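CD8 alpha antigen (Sus scrofa, PDB 5EDX) probably serves as a T-cell co-receptor whose homodimer binds MHC class I molecules through its immunoglobulin V-set domains. Local coordinates at residues E61-T65 and R66-G70. Sequence-based numbering, arbitrary orientation.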
ATOM      1  N   GLU A  61       1.649   0.356 -16.315  1.00 16.64           N
ATOM      2  CA  GLU A  61       0.995   0.169 -17.600  1.00 19.87           C
ATOM      3  C   GLU A  61      -0.354   0.871 -17.564  1.00 17.97           C
ATOM      4  O   GLU A  61      -1.146   0.671 -16.643  1.00 27.00           O
ATOM      5  CB  GLU A  61       0.811  -1.317 -17.907  1.00 30.53           C
ATOM      6  CG  GLU A  61       2.007  -1.949 -18.604  1.00 45.32           C
ATOM      7  CD  GLU A  61       1.841  -3.442 -18.805  1.00 61.99           C
ATOM      8  OE1 GLU A  61       0.708  -3.884 -19.100  1.00 58.78           O
ATOM      9  OE2 GLU A  61       2.845  -4.172 -18.666  1.00 66.66           O
ATOM     10  N   GLY A  62      -0.613   1.709 -18.558  1.00 27.64           N
ATOM     11  CA  GLY A  62      -1.889   2.395 -18.619  1.00 32.04           C
ATOM     12  C   GLY A  62      -1.919   3.742 -17.922  1.00 31.67           C
ATOM     13  O   GLY A  62      -2.930   4.439 -17.969  1.00 31.29           O
ATOM     14  N   LEU A  63      -0.827   4.122 -17.266  1.00 20.05           N
ATOM     15  CA  LEU A  63      -0.754   5.464 -16.696  1.00 18.34           C
ATOM     16  C   LEU A  63      -0.592   6.487 -17.812  1.00 16.56           C
ATOM     17  O   LEU A  63       0.324   6.385 -18.631  1.00 20.87           O
ATOM     18  CB  LEU A  63       0.412   5.592 -15.710  1.00 20.52           C
ATOM     19  CG  LEU A  63       0.480   6.940 -14.987  1.00 17.67           C
ATOM     20  CD1 LEU A  63      -0.647   7.055 -13.973  1.00 22.53           C
ATOM     21  CD2 LEU A  63       1.831   7.126 -14.309  1.00 15.61           C
ATOM     22  N   ASP A  64      -1.470   7.487 -17.836  1.00 19.97           N
ATOM     23  CA  ASP A  64      -1.354   8.554 -18.825  1.00 16.80           C
ATOM     24  C   ASP A  64      -0.388   9.619 -18.321  1.00 14.20           C
ATOM     25  O   ASP A  64      -0.760  10.457 -17.496  1.00 12.02           O
ATOM     26  CB  ASP A  64      -2.733   9.163 -19.104  1.00 18.98           C
ATOM     27  CG  ASP A  64      -2.732  10.099 -20.303  1.00 19.05           C
ATOM     28  OD1 ASP A  64      -1.646  10.560 -20.705  1.00 18.44           O
ATOM     29  OD2 ASP A  64      -3.825  10.386 -20.835  1.00 17.06           O
ATOM     30  N   THR A  65       0.850   9.594 -18.816  1.00 14.14           N
ATOM     31  CA  THR A  65       1.894  10.464 -18.283  1.00 15.23           C
ATOM     32  C   THR A  65       1.789  11.911 -18.754  1.00 15.72           C
ATOM     33  O   THR A  65       2.583  12.759 -18.356  1.00 16.19           O
ATOM     34  CB  THR A  65       3.316   9.908 -18.545  1.00 19.05           C
ATOM     35  OG1 THR A  65       3.506   9.699 -19.948  1.00 19.72           O
ATOM     36  CG2 THR A  65       3.507   8.585 -17.815  1.00 25.18           C
ATOM     37  N   ARG A  66       0.799  12.193 -19.596  1.00 14.60           N
ATOM     38  CA  ARG A  66       0.479  13.568 -19.950  1.00 14.42           C
ATOM     39  C   ARG A  66      -0.180  14.262 -18.764  1.00 15.13           C
ATOM     40  O   ARG A  66      -0.106  15.481 -18.637  1.00 14.00           O
ATOM     41  CB  ARG A  66      -0.461  13.610 -21.163  1.00 14.88           C
ATOM     42  CG  ARG A  66       0.168  13.098 -22.452  1.00 16.75           C
ATOM     43  CD  ARG A  66      -0.868  12.968 -23.559  1.00 16.97           C
ATOM     44  NE  ARG A  66      -1.937  12.039 -23.204  1.00 17.34           N
ATOM     45  CZ  ARG A  66      -2.888  11.634 -24.042  1.00 23.68           C
ATOM     46  NH1 ARG A  66      -2.903  12.072 -25.294  1.00 20.67           N
ATOM     47  NH2 ARG A  66      -3.820  10.785 -23.630  1.00 19.29           N
ATOM     48  N   TYR A  67      -0.828  13.474 -17.905  1.00 11.38           N
ATOM     49  CA  TYR A  67      -1.535  14.014 -16.748  1.00  8.79           C
ATOM     50  C   TYR A  67      -0.820  13.747 -15.427  1.00 10.19           C
ATOM     51  O   TYR A  67      -0.939  14.528 -14.494  1.00 11.47           O
ATOM     52  CB  TYR A  67      -2.946  13.437 -16.669  1.00 10.86           C
ATOM     53  CG  TYR A  67      -3.847  13.963 -17.755  1.00 10.06           C
ATOM     54  CD1 TYR A  67      -4.484  15.189 -17.613  1.00 13.76           C
ATOM     55  CD2 TYR A  67      -4.049  13.244 -18.924  1.00 12.67           C
ATOM     56  CE1 TYR A  67      -5.311  15.686 -18.610  1.00 12.73           C
ATOM     57  CE2 TYR A  67      -4.873  13.734 -19.928  1.00 13.50           C
ATOM     58  CZ  TYR A  67      -5.498  14.951 -19.762  1.00 15.16           C
ATOM     59  OH  TYR A  67      -6.315  15.441 -20.757  1.00 13.35           O
ATOM     60  N   ILE A  68      -0.117  12.623 -15.341  1.00  9.99           N
ATOM     61  CA  ILE A  68       0.586  12.260 -14.111  1.00 10.89           C
ATOM     62  C   ILE A  68       2.008  11.831 -14.429  1.00 11.55           C
ATOM     63  O   ILE A  68       2.219  10.839 -15.122  1.00 13.20           O
ATOM     64  CB  ILE A  68      -0.109  11.097 -13.374  1.00 13.31           C
ATOM     65  CG1 ILE A  68      -1.541  11.485 -12.998  1.00 11.96           C
ATOM     66  CG2 ILE A  68       0.710  10.685 -12.138  1.00 11.24           C
ATOM     67  CD1 ILE A  68      -2.293  10.419 -12.232  1.00 17.26           C
ATOM     68  N   SER A  69       2.986  12.585 -13.935  1.00  9.92           N
ATOM     69  CA  SER A  69       4.381  12.185 -14.109  1.00 10.72           C
ATOM     70  C   SER A  69       5.123  12.352 -12.790  1.00 12.46           C
ATOM     71  O   SER A  69       4.563  12.847 -11.812  1.00 12.21           O
ATOM     72  CB  SER A  69       5.050  13.003 -15.214  1.00 12.29           C
ATOM     73  OG  SER A  69       5.230  14.351 -14.815  1.00 16.56           O
ATOM     74  N   GLY A  70       6.380  11.932 -12.753  1.00  9.78           N
ATOM     75  CA  GLY A  70       7.158  12.094 -11.543  1.00 11.75           C
ATOM     76  C   GLY A  70       8.637  11.983 -11.817  1.00 10.74           C
ATOM     77  O   GLY A  70       9.039  11.561 -12.903  1.00 12.06           O
TER
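Asp64 and Arg66 are the two ends of an Asx turn, and Asp64 opens an Asx motif in which that turn and a beta turn share it as first residue, where the loop after strand 58-59 of this V-set domain swings into edge strand 68-73. Asp64 has CG anti to its own N (chi1 -169°) and beside the carbonyl carbon, which swings the carboxylate forward along the chain, toward Arg66 N. There OD1 takes the backbone N of Arg66 at 3.1 Å, from the anti side and well out of the carboxylate plane, while its syn lone pair receives NE of Arg66 at 2.9 Å. The other oxygen, OD2, meets Arg66 NH2 at 2.8 Å, completing a side-on, two-nitrogen salt bridge. A bend at chi3 (-60°) folds the arginine back, and both oxygens lie close to the guanidinium plane although the two flat groups are twisted 34° apart. Three N-H groups of one residue thus hold the carboxylate. Tyr67 presents a ring edge to it, CD2 3.4 Å from Asp64 OD2, with ring and carboxylate nearly perpendicular.

On the backbone, Asp64 O accepts both Tyr67 N, which closes the beta turn, and Ile68 N, which adds an alpha turn. Leu63 and Ile68 cross at about a right angle, CD1 of Leu63 resting 4.1 Å from CB of Ile68. Leu63 also reaches Leu49 and Met50, and Ile68 packs on Leu79 and Leu81, so this apolar pair bridges strands 47-52 and 76-81 of the two sheets. Ile68 O is buried without a conventional hydrogen-bond partner; the CA-H of Thr65 points at it, CA to O 3.2 Å.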